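PDB 3DDV: transcriptional regulator (GntR family) from Enterococcus faecalis, which probably regulates transcription in response to a small effector molecule, which its UTRA domain would sense, as in UTRA-containing members of the GntR family. Local coordinates for residues Asp32-Met37 and Val52-Tyr57; Ile46-Glu51 and Thr132-Ser137; Asn70-Thr75 and Pro126-Arg131; Thr90-Gln95 and Ile112-Gln117. All coordinates share one frame; numbering follows the deposited sequence.

Contact 1: residues Asp32-Met37 and Val52-Tyr57; sequences DSILRM and VASIPY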
loop_
_atom_site.group_PDB
_atom_site.type_symbol
_atom_site.label_atom_id
_atom_site.label_comp_id
_atom_site.label_asym_id
_atom_site.label_seq_id
_atom_site.Cartn_x
_atom_site.Cartn_y
_atom_site.Cartn_z
ATOM N N ASP B 32 37.101 -15.749 -6.050
ATOM C CA ASP B 32 37.174 -15.591 -4.581
ATOM C C ASP B 32 36.376 -16.710 -3.909
ATOM O O ASP B 32 35.160 -16.741 -3.972
ATOM C CB ASP B 32 36.637 -14.248 -4.073
ATOM C CG ASP B 32 37.362 -13.051 -4.658
ATOM O OD1 ASP B 32 38.576 -13.153 -4.935
ATOM O OD2 ASP B 32 36.693 -11.986 -4.819
ATOM N N SER B 33 37.058 -17.620 -3.241
ATOM C CA SER B 33 36.373 -18.678 -2.535
ATOM C C SER B 33 35.473 -18.147 -1.459
ATOM O O SER B 33 35.757 -17.122 -0.836
ATOM C CB SER B 33 37.391 -19.582 -1.889
ATOM O OG SER B 33 38.177 -20.149 -2.909
ATOM N N ILE B 34 34.402 -18.898 -1.235
ATOM C CA ILE B 34 33.461 -18.699 -0.147
ATOM C C ILE B 34 33.366 -20.025 0.611
ATOM O O ILE B 34 33.695 -21.081 0.088
ATOM C CB ILE B 34 32.082 -18.351 -0.675
ATOM C CG1 ILE B 34 31.566 -19.484 -1.592
ATOM C CG2 ILE B 34 32.124 -17.013 -1.414
ATOM C CD1 ILE B 34 30.073 -19.873 -1.448
ATOM N N LEU B 35 32.956 -19.951 1.866
ATOM C CA LEU B 35 32.633 -21.119 2.662
ATOM C C LEU B 35 31.142 -21.270 2.566
ATOM O O LEU B 35 30.413 -20.323 2.774
ATOM C CB LEU B 35 33.017 -20.906 4.120
ATOM C CG LEU B 35 32.738 -22.107 5.019
ATOM C CD1 LEU B 35 33.611 -23.304 4.541
ATOM C CD2 LEU B 35 32.998 -21.780 6.490
ATOM N N ARG B 36 30.676 -22.451 2.229
ATOM C CA ARG B 36 29.268 -22.622 2.062
ATOM C C ARG B 36 28.854 -23.670 3.000
ATOM O O ARG B 36 29.453 -24.746 3.021
ATOM C CB ARG B 36 28.983 -23.110 0.682
ATOM C CG ARG B 36 27.577 -22.818 0.283
ATOM C CD ARG B 36 26.899 -23.989 -0.347
ATOM N NE ARG B 36 25.875 -23.467 -1.192
ATOM C CZ ARG B 36 26.105 -22.903 -2.373
ATOM N NH1 ARG B 36 27.367 -22.839 -2.894
ATOM N NH2 ARG B 36 25.049 -22.418 -3.059
ATOM N N MET B 37 27.877 -23.355 3.823
ATOM C CA MET B 37 27.418 -24.283 4.856
ATOM C C MET B 37 25.906 -24.296 4.952
ATOM O O MET B 37 25.229 -23.283 4.716
ATOM C CB MET B 37 28.083 -24.013 6.198
ATOM C CG MET B 37 27.685 -22.781 6.973
ATOM S SD MET B 37 28.243 -22.904 8.704
ATOM C CE MET B 37 26.993 -23.991 9.410
ATOM N N VAL B 52 21.065 -21.929 4.375
ATOM C CA VAL B 52 22.309 -21.934 3.615
ATOM C C VAL B 52 23.062 -20.646 3.932
ATOM O O VAL B 52 22.524 -19.555 3.796
ATOM C CB VAL B 52 22.062 -21.986 2.072
ATOM C CG1 VAL B 52 23.366 -22.191 1.334
ATOM C CG2 VAL B 52 21.130 -23.066 1.784
ATOM N N ALA B 53 24.321 -20.765 4.291
ATOM C CA ALA B 53 25.096 -19.582 4.547
ATOM C C ALA B 53 26.383 -19.600 3.721
ATOM O O ALA B 53 27.068 -20.613 3.628
ATOM C CB ALA B 53 25.378 -19.462 6.021
ATOM N N SER B 54 26.689 -18.460 3.118
ATOM C CA SER B 54 27.909 -18.308 2.363
ATOM C C SER B 54 28.748 -17.150 2.908
ATOM O O SER B 54 28.283 -16.040 2.992
ATOM C CB SER B 54 27.604 -18.112 0.876
ATOM O OG SER B 54 27.245 -19.339 0.254
ATOM N N ILE B 55 29.995 -17.432 3.266
ATOM C CA ILE B 55 30.906 -16.461 3.864
ATOM C C ILE B 55 32.169 -16.409 2.980
ATOM O O ILE B 55 32.644 -17.430 2.551
ATOM C CB ILE B 55 31.301 -16.921 5.280
ATOM C CG1 ILE B 55 30.045 -17.077 6.125
ATOM C CG2 ILE B 55 32.293 -15.956 5.924
ATOM C CD1 ILE B 55 30.067 -18.230 7.019
ATOM N N PRO B 56 32.680 -15.212 2.686
ATOM C CA PRO B 56 33.908 -15.094 1.936
ATOM C C PRO B 56 34.960 -15.933 2.616
ATOM O O PRO B 56 35.089 -15.819 3.833
ATOM C CB PRO B 56 34.235 -13.613 2.059
ATOM C CG PRO B 56 32.924 -12.974 2.178
ATOM C CD PRO B 56 32.106 -13.892 3.009
ATOM N N TYR B 57 35.670 -16.797 1.882
ATOM C CA TYR B 57 36.564 -17.725 2.555
ATOM C C TYR B 57 37.740 -16.977 3.148
ATOM O O TYR B 57 38.317 -17.424 4.107
ATOM C CB TYR B 57 37.065 -18.871 1.645
ATOM C CG TYR B 57 37.819 -19.956 2.402
ATOM C CD1 TYR B 57 37.285 -20.477 3.553
ATOM C CD2 TYR B 57 39.054 -20.459 1.971
ATOM C CE1 TYR B 57 37.928 -21.456 4.289
ATOM C CE2 TYR B 57 39.715 -21.467 2.715
ATOM C CZ TYR B 57 39.117 -21.949 3.886
ATOM O OH TYR B 57 39.637 -22.926 4.720
#
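Leu35 and Met37 face Ile55 and Ala53 across the open ends of an antiparallel beta hairpin, built from strands 34-43 and 46-56 of the central sheet. These four side chains share one face, whereas Arg36 and Ser54 stand on the other. On the apolar face the contacts are loose: Leu35 CB is 4.5 Å from Ile55 CB, and Met37 reaches Ala53 through CG rather than through its sulfur. That approach follows from the first torsion of Met37 (chi1 72°), which places CG between the backbone N and the carbonyl carbon. Val60 packs on both Leu35 and Ile55, while Tyr13 of the outer strand 8-16 touches Leu35 and Met37.

On the opposite face the Ser54 hydroxyl is touched by two aliphatic groups, with Ile34 CD1 3.3 Å from OG and Arg36 CG at 3.5 Å from the same atom. Its polar needs are met outside the hairpin by a hydrogen bond with Glu22 of helix 20-26. Arg36 then runs on past Val52, and its NE is 3.8 Å from Val52 CG1.

The backbones are joined by paired bonds between Leu35 and Ile55 and between Met37 and Ala53. Beyond the last bridge, Tyr57 turns its CB onto Ser33 CB, and its ring, set obliquely, comes within 4.3 Å of Leu35 CB at CD1. Tyr57 N closes the row with a bond of 2.7 Å to Ser33 O, arriving from above the carbonyl plane, 36° out of it.

Contact 2: residues Ile46-Glu51 and Thr132-Ser137; sequences IPICFE and TQYAGS
Ile48 meets strand 126-135 through its carbonyl oxygen, which accepts a hydrogen bond of 3.0 Å from Ala135 N. Its side chain adds only a loose touch, CG2 lying 4.5 Å from CD1 of Tyr134. Ile48 and Cys49 both face Arg41 on the other neighbouring strand and form a classic beta bulge, so strand 46-56 is irregular just where its pairing with 126-135 begins in the six-stranded antiparallel sheet.

Cys49 and Tyr134 are a non-hydrogen-bonded pair with side chains on the same face. Here CB makes the close approach, 3.5 Å from Tyr134 CD1. The sulfur, placed between the backbone N and the carbonyl carbon (chi1 73°), makes an oblique sulfur-aromatic contact, with SG 5.0 Å from the ring centroid and 49° off its normal. Thr132 CG2 covers one face of this ring toward its rim, and Phe139 stacks on it.

Phe50 exchanges two backbone bonds with Gln133, the shorter being Gln133 N to Phe50 O at 2.7 Å. Its CG is anti to the backbone N, which carries the ring off toward Tyr103 while Gln133 leans on Ile100 of helix 98-104.

Glu51 ends the row. Its extended chain passes Thr132 at an angle, and Thr132 OG1 donates a weak, 3.4 Å bond to Glu51 OE1. The other carboxylate oxygen, OE2, takes a salt bridge from Arg39, so the group has a partner on each neighbouring strand, the arginine the stronger; that salt bridge would favour the ionised carboxylate, while Thr132 adds a neutral donor.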
loop_
_atom_site.group_PDB
_atom_site.type_symbol
_atom_site.label_atom_id
_atom_site.label_comp_id
_atom_site.label_asym_id
_atom_site.label_seq_id
_atom_site.Cartn_x
_atom_site.Cartn_y
_atom_site.Cartn_z
ATOM N N ILE B 46 12.062 -30.998 16.923
ATOM C CA ILE B 46 11.403 -30.833 15.646
ATOM C C ILE B 46 12.172 -29.737 14.892
ATOM O O ILE B 46 12.509 -28.693 15.468
ATOM C CB ILE B 46 9.931 -30.470 15.824
ATOM C CG1 ILE B 46 9.315 -31.303 16.991
ATOM C CG2 ILE B 46 9.188 -30.602 14.476
ATOM C CD1 ILE B 46 7.810 -31.005 17.303
ATOM N N PRO B 47 12.505 -29.995 13.618
ATOM C CA PRO B 47 13.218 -28.999 12.834
ATOM C C PRO B 47 12.370 -27.769 12.584
ATOM O O PRO B 47 11.281 -27.888 12.104
ATOM C CB PRO B 47 13.506 -29.702 11.497
ATOM C CG PRO B 47 12.761 -30.943 11.496
ATOM C CD PRO B 47 12.260 -31.241 12.871
ATOM N N ILE B 48 12.911 -26.597 12.888
ATOM C CA ILE B 48 12.256 -25.331 12.624
ATOM C C ILE B 48 12.694 -24.789 11.264
ATOM O O ILE B 48 11.914 -24.162 10.573
ATOM C CB ILE B 48 12.624 -24.283 13.690
ATOM C CG1 ILE B 48 12.391 -24.823 15.109
ATOM C CG2 ILE B 48 11.774 -23.064 13.532
ATOM C CD1 ILE B 48 10.922 -25.305 15.401
ATOM N N CYS B 49 13.940 -25.014 10.864
ATOM C CA CYS B 49 14.485 -24.256 9.751
ATOM C C CYS B 49 15.732 -24.837 9.103
ATOM O O CYS B 49 16.499 -25.582 9.679
ATOM C CB CYS B 49 14.755 -22.820 10.224
ATOM S SG CYS B 49 16.154 -22.615 11.309
ATOM N N PHE B 50 15.914 -24.481 7.858
ATOM C CA PHE B 50 17.078 -24.884 7.072
ATOM C C PHE B 50 17.712 -23.625 6.534
ATOM O O PHE B 50 17.029 -22.771 5.931
ATOM C CB PHE B 50 16.618 -25.720 5.901
ATOM C CG PHE B 50 17.706 -26.101 4.982
ATOM C CD1 PHE B 50 18.421 -27.251 5.195
ATOM C CD2 PHE B 50 18.010 -25.326 3.899
ATOM C CE1 PHE B 50 19.422 -27.626 4.357
ATOM C CE2 PHE B 50 19.016 -25.689 3.079
ATOM C CZ PHE B 50 19.723 -26.847 3.305
ATOM N N GLU B 51 19.004 -23.506 6.731
ATOM C CA GLU B 51 19.718 -22.305 6.367
ATOM C C GLU B 51 20.936 -22.617 5.490
ATOM O O GLU B 51 21.749 -23.446 5.835
ATOM C CB GLU B 51 20.131 -21.637 7.687
ATOM C CG GLU B 51 21.186 -20.549 7.619
ATOM C CD GLU B 51 21.504 -19.964 8.978
ATOM O OE1 GLU B 51 20.595 -19.226 9.515
ATOM O OE2 GLU B 51 22.649 -20.212 9.458
ATOM N N THR B 132 17.451 -18.599 4.553
ATOM C CA THR B 132 16.844 -19.455 5.498
ATOM C C THR B 132 15.419 -19.757 5.117
ATOM O O THR B 132 14.689 -18.899 4.656
ATOM C CB THR B 132 16.864 -18.816 6.815
ATOM O OG1 THR B 132 18.215 -18.602 7.184
ATOM C CG2 THR B 132 16.186 -19.707 7.812
ATOM N N GLN B 133 15.045 -20.996 5.353
ATOM C CA GLN B 133 13.752 -21.481 5.016
ATOM C C GLN B 133 13.121 -22.092 6.299
ATOM O O GLN B 133 13.598 -23.136 6.843
ATOM C CB GLN B 133 13.991 -22.509 3.931
ATOM C CG GLN B 133 13.036 -22.419 2.783
ATOM C CD GLN B 133 13.635 -22.741 1.486
ATOM O OE1 GLN B 133 14.757 -22.342 1.202
ATOM N NE2 GLN B 133 12.891 -23.446 0.659
ATOM N N TYR B 134 12.111 -21.408 6.833
ATOM C CA TYR B 134 11.413 -21.823 8.077
ATOM C C TYR B 134 10.113 -22.541 7.722
ATOM O O TYR B 134 9.380 -22.099 6.822
ATOM C CB TYR B 134 10.999 -20.607 8.896
ATOM C CG TYR B 134 12.128 -19.731 9.324
ATOM C CD1 TYR B 134 12.792 -19.957 10.512
ATOM C CD2 TYR B 134 12.485 -18.644 8.575
ATOM C CE1 TYR B 134 13.819 -19.138 10.910
ATOM C CE2 TYR B 134 13.489 -17.849 8.950
ATOM C CZ TYR B 134 14.171 -18.094 10.116
ATOM O OH TYR B 134 15.216 -17.279 10.445
ATOM N N ALA B 135 9.826 -23.638 8.414
ATOM C CA ALA B 135 8.494 -24.254 8.388
ATOM C C ALA B 135 7.456 -23.260 8.878
ATOM O O ALA B 135 7.508 -22.877 10.031
ATOM C CB ALA B 135 8.467 -25.459 9.286
ATOM N N GLY B 136 6.513 -22.885 8.014
ATOM C CA GLY B 136 5.573 -21.810 8.283
ATOM C C GLY B 136 4.819 -22.022 9.579
ATOM O O GLY B 136 4.773 -21.141 10.437
ATOM N N SER B 137 4.304 -23.240 9.713
ATOM C CA SER B 137 3.428 -23.629 10.787
ATOM C C SER B 137 4.161 -23.700 12.136
ATOM O O SER B 137 3.566 -23.532 13.180
ATOM C CB SER B 137 2.877 -25.001 10.459
ATOM O OG SER B 137 3.842 -25.972 10.832
#

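Contact 3: residues Asn70-Thr75 and Pro126-Arg131; sequences NSFYKT and PFEYVR
Phe127 presents the edge of its ring to two aromatic side chains of helix 72-80. Its CD1 lies 3.9 Å from CZ of Phe72, and the next atom, CE1, is 3.7 Å from CE1 of Tyr73; both partners come in close to the plane of the Phe127 ring. The Phe72 and Phe127 rings meet obliquely, with planes at 60° and centroids 6.0 Å apart. With CG between its own backbone N and carbonyl carbon (chi1 72°), Phe127 points the ring toward the helix; Phe121 of strand 111-121 stacks on it.

These contacts seat the start of helix 72-80 on the antiparallel sheet of the UTRA domain, at the strand that lies between 46-56 and 111-121. Phe72 also touches Ile55 there, so its ring spans two adjacent strands.

Glu128, the next residue, sends an extended chain to the edges of the Phe72 and Tyr73 rings. The Tyr73 OH donates to Glu128 OE1 over 2.6 Å, and OE1 accepts on its syn lone pair, on the side of the second oxygen. The tyrosine and glutamate side chains cross at about a right angle. Glu128 OE2 meets the edge of Phe72 instead, 3.3 Å from CE2, with the carboxylate turned 46° from that ring. Glu128 OE1 has a further hydrogen-bond partner in Ser119 OG, on the neighbouring strand 111-121, and a weak one in Gln117 NE2.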
loop_
_atom_site.group_PDB
_atom_site.type_symbol
_atom_site.label_atom_id
_atom_site.label_comp_id
_atom_site.label_asym_id
_atom_site.label_seq_id
_atom_site.Cartn_x
_atom_site.Cartn_y
_atom_site.Cartn_z
ATOM N N ASN B 70 29.159 -22.342 15.478
ATOM C CA ASN B 70 28.413 -21.963 16.701
ATOM C C ASN B 70 28.675 -20.540 17.243
ATOM O O ASN B 70 27.923 -20.063 18.080
ATOM C CB ASN B 70 28.690 -22.951 17.857
ATOM C CG ASN B 70 28.853 -24.399 17.384
ATOM O OD1 ASN B 70 29.975 -24.938 17.366
ATOM N ND2 ASN B 70 27.743 -25.020 16.967
ATOM N N SER B 71 29.730 -19.866 16.809
ATOM C CA SER B 71 30.140 -18.628 17.477
ATOM C C SER B 71 30.498 -17.581 16.449
ATOM O O SER B 71 31.451 -16.801 16.618
ATOM C CB SER B 71 31.368 -18.925 18.342
ATOM O OG SER B 71 31.206 -20.137 19.056
ATOM N N PHE B 72 29.751 -17.578 15.355
ATOM C CA PHE B 72 30.214 -16.864 14.178
ATOM C C PHE B 72 30.377 -15.382 14.468
ATOM O O PHE B 72 31.441 -14.798 14.239
ATOM C CB PHE B 72 29.264 -17.085 13.001
ATOM C CG PHE B 72 29.706 -16.416 11.744
ATOM C CD1 PHE B 72 31.057 -16.394 11.385
ATOM C CD2 PHE B 72 28.778 -15.821 10.909
ATOM C CE1 PHE B 72 31.471 -15.785 10.227
ATOM C CE2 PHE B 72 29.188 -15.211 9.739
ATOM C CZ PHE B 72 30.542 -15.197 9.399
ATOM N N TYR B 73 29.324 -14.793 15.015
ATOM C CA TYR B 73 29.335 -13.374 15.277
ATOM C C TYR B 73 30.371 -13.016 16.341
ATOM O O TYR B 73 31.257 -12.187 16.077
ATOM C CB TYR B 73 27.937 -12.928 15.641
ATOM C CG TYR B 73 26.975 -12.894 14.482
ATOM C CD1 TYR B 73 27.427 -12.794 13.160
ATOM C CD2 TYR B 73 25.594 -12.919 14.702
ATOM C CE1 TYR B 73 26.536 -12.731 12.074
ATOM C CE2 TYR B 73 24.688 -12.861 13.617
ATOM C CZ TYR B 73 25.183 -12.764 12.294
ATOM O OH TYR B 73 24.325 -12.703 11.201
ATOM N N LYS B 74 30.259 -13.668 17.508
ATOM C CA LYS B 74 31.299 -13.632 18.560
ATOM C C LYS B 74 32.703 -13.723 17.962
ATOM O O LYS B 74 33.546 -12.839 18.138
ATOM C CB LYS B 74 31.151 -14.802 19.589
ATOM C CG LYS B 74 29.754 -14.984 20.296
ATOM C CD LYS B 74 29.468 -13.951 21.428
ATOM C CE LYS B 74 28.034 -13.311 21.391
ATOM N NZ LYS B 74 26.948 -14.123 22.057
ATOM N N THR B 75 32.968 -14.809 17.257
ATOM C CA THR B 75 34.316 -15.070 16.794
ATOM C C THR B 75 34.777 -13.969 15.899
ATOM O O THR B 75 35.915 -13.569 15.958
ATOM C CB THR B 75 34.393 -16.414 16.052
ATOM O OG1 THR B 75 33.878 -17.440 16.924
ATOM C CG2 THR B 75 35.843 -16.740 15.589
ATOM N N PRO B 126 30.508 -6.833 2.793
ATOM C CA PRO B 126 29.688 -8.018 3.057
ATOM C C PRO B 126 30.470 -9.129 3.732
ATOM O O PRO B 126 31.623 -9.390 3.369
ATOM C CB PRO B 126 29.287 -8.489 1.668
ATOM C CG PRO B 126 29.495 -7.304 0.753
ATOM C CD PRO B 126 30.534 -6.451 1.370
ATOM N N PHE B 127 29.852 -9.803 4.687
ATOM C CA PHE B 127 30.490 -10.957 5.237
ATOM C C PHE B 127 29.593 -12.179 5.322
ATOM O O PHE B 127 30.018 -13.212 5.803
ATOM C CB PHE B 127 31.123 -10.602 6.582
ATOM C CG PHE B 127 30.147 -10.393 7.677
ATOM C CD1 PHE B 127 29.697 -11.468 8.427
ATOM C CD2 PHE B 127 29.694 -9.119 7.994
ATOM C CE1 PHE B 127 28.787 -11.280 9.464
ATOM C CE2 PHE B 127 28.791 -8.922 9.017
ATOM C CZ PHE B 127 28.320 -10.000 9.763
ATOM N N GLU B 128 28.389 -12.107 4.804
ATOM C CA GLU B 128 27.438 -13.159 5.035
ATOM C C GLU B 128 26.344 -13.060 3.979
ATOM O O GLU B 128 25.830 -11.962 3.725
ATOM C CB GLU B 128 26.829 -12.904 6.394
ATOM C CG GLU B 128 26.537 -14.100 7.131
ATOM C CD GLU B 128 25.807 -13.863 8.486
ATOM O OE1 GLU B 128 25.042 -12.840 8.681
ATOM O OE2 GLU B 128 25.987 -14.801 9.326
ATOM N N TYR B 129 25.975 -14.171 3.354
ATOM C CA TYR B 129 24.752 -14.201 2.554
ATOM C C TYR B 129 23.979 -15.408 3.021
ATOM O O TYR B 129 24.395 -16.527 2.848
ATOM C CB TYR B 129 25.096 -14.323 1.075
ATOM C CG TYR B 129 23.902 -14.494 0.186
ATOM C CD1 TYR B 129 22.721 -13.853 0.461
ATOM C CD2 TYR B 129 23.967 -15.267 -0.957
ATOM C CE1 TYR B 129 21.623 -13.989 -0.357
ATOM C CE2 TYR B 129 22.866 -15.385 -1.804
ATOM C CZ TYR B 129 21.695 -14.748 -1.476
ATOM O OH TYR B 129 20.576 -14.871 -2.261
ATOM N N VAL B 130 22.870 -15.190 3.670
ATOM C CA VAL B 130 22.246 -16.267 4.433
ATOM C C VAL B 130 20.834 -16.423 3.944
ATOM O O VAL B 130 20.130 -15.434 3.703
ATOM C CB VAL B 130 22.313 -15.997 5.982
ATOM C CG1 VAL B 130 21.772 -17.182 6.775
ATOM C CG2 VAL B 130 23.763 -15.672 6.386
ATOM N N ARG B 131 20.434 -17.658 3.713
ATOM C CA ARG B 131 19.155 -17.892 3.054
ATOM C C ARG B 131 18.512 -18.985 3.864
ATOM O O ARG B 131 19.012 -20.134 3.906
ATOM C CB ARG B 131 19.371 -18.328 1.622
ATOM C CG ARG B 131 20.171 -17.305 0.812
ATOM C CD ARG B 131 21.098 -17.957 -0.180
ATOM N NE ARG B 131 22.418 -18.113 0.373
ATOM C CZ ARG B 131 23.424 -18.708 -0.266
ATOM N NH1 ARG B 131 23.275 -19.251 -1.448
ATOM N NH2 ARG B 131 24.591 -18.794 0.305
#

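Contact 4: residues Thr90-Gln95 and Ile112-Gln117; sequences TISAVQ and ILRVRQ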
loop_
_atom_site.group_PDB
_atom_site.type_symbol
_atom_site.label_atom_id
_atom_site.label_comp_id
_atom_site.label_asym_id
_atom_site.label_seq_id
_atom_site.Cartn_x
_atom_site.Cartn_y
_atom_site.Cartn_z
ATOM N N THR B 90 15.072 -9.916 3.238
ATOM C CA THR B 90 13.979 -9.926 2.281
ATOM C C THR B 90 13.173 -11.144 2.611
ATOM O O THR B 90 13.674 -12.267 2.533
ATOM C CB THR B 90 14.489 -9.972 0.837
ATOM O OG1 THR B 90 15.440 -8.919 0.659
ATOM C CG2 THR B 90 13.348 -9.786 -0.191
ATOM N N ILE B 91 11.939 -10.910 3.033
ATOM C CA ILE B 91 11.066 -11.954 3.523
ATOM C C ILE B 91 10.022 -12.298 2.489
ATOM O O ILE B 91 9.355 -11.426 1.985
ATOM C CB ILE B 91 10.375 -11.499 4.786
ATOM C CG1 ILE B 91 11.428 -11.018 5.790
ATOM C CG2 ILE B 91 9.534 -12.628 5.373
ATOM C CD1 ILE B 91 10.794 -10.489 7.008
ATOM N N SER B 92 9.911 -13.574 2.145
ATOM C CA SER B 92 8.888 -14.014 1.207
ATOM C C SER B 92 8.362 -15.345 1.661
ATOM O O SER B 92 8.853 -15.914 2.611
ATOM C CB SER B 92 9.477 -14.142 -0.194
ATOM O OG SER B 92 10.621 -14.983 -0.176
ATOM N N ALA B 93 7.359 -15.825 0.962
ATOM C CA ALA B 93 6.696 -17.070 1.244
ATOM C C ALA B 93 6.864 -17.997 0.034
ATOM O O ALA B 93 6.687 -17.583 -1.079
ATOM C CB ALA B 93 5.262 -16.808 1.475
ATOM N N VAL B 94 7.199 -19.255 0.270
ATOM C CA VAL B 94 7.472 -20.198 -0.797
ATOM C C VAL B 94 6.981 -21.592 -0.421
ATOM O O VAL B 94 6.916 -21.943 0.730
ATOM C CB VAL B 94 8.980 -20.228 -1.067
ATOM C CG1 VAL B 94 9.338 -21.373 -1.939
ATOM C CG2 VAL B 94 9.386 -18.932 -1.751
ATOM N N GLN B 95 6.633 -22.395 -1.408
ATOM C CA GLN B 95 6.298 -23.805 -1.147
ATOM C C GLN B 95 7.533 -24.652 -0.871
ATOM O O GLN B 95 8.556 -24.444 -1.495
ATOM C CB GLN B 95 5.606 -24.387 -2.368
ATOM C CG GLN B 95 4.559 -23.487 -2.956
ATOM C CD GLN B 95 3.533 -24.287 -3.648
ATOM O OE1 GLN B 95 3.605 -24.474 -4.847
ATOM N NE2 GLN B 95 2.603 -24.848 -2.883
ATOM N N ILE B 112 6.522 -22.164 3.340
ATOM C CA ILE B 112 7.842 -21.786 3.870
ATOM C C ILE B 112 7.985 -20.295 3.955
ATOM O O ILE B 112 7.651 -19.589 3.025
ATOM C CB ILE B 112 8.995 -22.280 2.975
ATOM C CG1 ILE B 112 9.095 -23.826 3.004
ATOM C CG2 ILE B 112 10.253 -21.608 3.390
ATOM C CD1 ILE B 112 9.418 -24.446 4.369
ATOM N N LEU B 113 8.470 -19.820 5.093
ATOM C CA LEU B 113 8.797 -18.416 5.225
ATOM C C LEU B 113 10.265 -18.344 4.906
ATOM O O LEU B 113 11.091 -18.981 5.584
ATOM C CB LEU B 113 8.559 -17.878 6.647
ATOM C CG LEU B 113 8.930 -16.396 6.701
ATOM C CD1 LEU B 113 7.764 -15.607 6.112
ATOM C CD2 LEU B 113 9.287 -15.931 8.045
ATOM N N ARG B 114 10.589 -17.560 3.890
ATOM C CA ARG B 114 11.948 -17.478 3.422
ATOM C C ARG B 114 12.536 -16.170 3.763
ATOM O O ARG B 114 11.975 -15.139 3.468
ATOM C CB ARG B 114 12.015 -17.587 1.927
ATOM C CG ARG B 114 13.462 -17.745 1.469
ATOM C CD ARG B 114 13.556 -18.264 0.080
ATOM N NE ARG B 114 13.469 -17.123 -0.769
ATOM C CZ ARG B 114 12.933 -17.132 -1.984
ATOM N NH1 ARG B 114 12.435 -18.260 -2.473
ATOM N NH2 ARG B 114 12.889 -16.008 -2.714
ATOM N N VAL B 115 13.706 -16.212 4.350
ATOM C CA VAL B 115 14.431 -14.992 4.627
ATOM C C VAL B 115 15.777 -15.095 3.971
ATOM O O VAL B 115 16.506 -16.030 4.217
ATOM C CB VAL B 115 14.643 -14.776 6.141
ATOM C CG1 VAL B 115 15.294 -13.412 6.394
ATOM C CG2 VAL B 115 13.351 -14.895 6.817
ATOM N N ARG B 116 16.096 -14.127 3.145
ATOM C CA ARG B 116 17.413 -13.998 2.622
ATOM C C ARG B 116 18.006 -12.742 3.203
ATOM O O ARG B 116 17.393 -11.684 3.166
ATOM C CB ARG B 116 17.354 -13.813 1.115
ATOM C CG ARG B 116 16.808 -14.993 0.306
ATOM C CD ARG B 116 17.364 -14.871 -1.028
ATOM N NE ARG B 116 16.523 -15.320 -2.122
ATOM C CZ ARG B 116 16.544 -16.547 -2.615
ATOM N NH1 ARG B 116 17.313 -17.530 -2.059
ATOM N NH2 ARG B 116 15.763 -16.803 -3.648
ATOM N N GLN B 117 19.251 -12.837 3.622
ATOM C CA GLN B 117 19.898 -11.748 4.307
ATOM C C GLN B 117 21.352 -11.568 3.886
ATOM O O GLN B 117 22.044 -12.547 3.726
ATOM C CB GLN B 117 19.839 -12.086 5.755
ATOM C CG GLN B 117 20.970 -11.597 6.576
ATOM C CD GLN B 117 20.660 -11.792 8.068
ATOM O OE1 GLN B 117 19.515 -11.643 8.537
ATOM N NE2 GLN B 117 21.673 -12.183 8.794
HETATM O O HOH W 1 12.960 -14.226 0.684
#
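Ser92 OG sits over one face of the Arg114 guanidinium, toward its rim and 3.6 Å from NH2. Val94 CG2 lies obliquely beside NH1 of the same group. A bend at chi3 (86°) turns the arginine back across the neighbouring strand to both residues. A water ties the polar atoms together: it donates to Thr90 O at 2.8 Å, lies 2.6 Å from Ser92 OG and accepts from Arg114 NE at 3.3 Å. On the opposite guanidinium face lies Arg116 NH2, belonging to a side chain about 4 Å from a bound magnesium ion.

The other side of the ladder is apolar. Ile91 and Leu113 meet through their methyl groups, with CG2 of the isoleucine 3.5 Å from CD1 of the leucine, and Phe141 touches both.

What aligns these side chains is a run of six backbone hydrogen bonds, two in each of the pairs Thr90-Arg116, Ser92-Arg114 and Val94-Ile112. Further out, Ile112 packs on Ile100 and Leu104 of helix 98-104, which lies in the connection between the two strands.

Strand 84-95 is outermost within its own chain, yet Thr90 and Ile91 pair antiparallel with a strand of the second subunit, and Leu113 meets Leu113 of that subunit. The arrangement is that of a subunit interface in which an antiparallel beta sheet continues from one subunit into the next.

In the fold
From the N terminus, contact 1 is the first to close, around a short loop that consists almost wholly of the remaining arms of the 34-56 hairpin. Contact 2 opens inside that loop, at 46-51, and so crosses contact 1; it closes only at 132-137, having enclosed most of the remaining fold. Within its span, contact 3 brings helix 72-80 onto strand 126-135, and contact 4, nested in turn inside contact 3, pairs strand 84-95 with 111-121. Contacts 1, 2 and 4 are steps across one antiparallel sheet, with strand 126-135 linking its early and late halves. Contact 3 ties the start of helix 72-80 to the sheet, while contact 4 leads toward the second subunit.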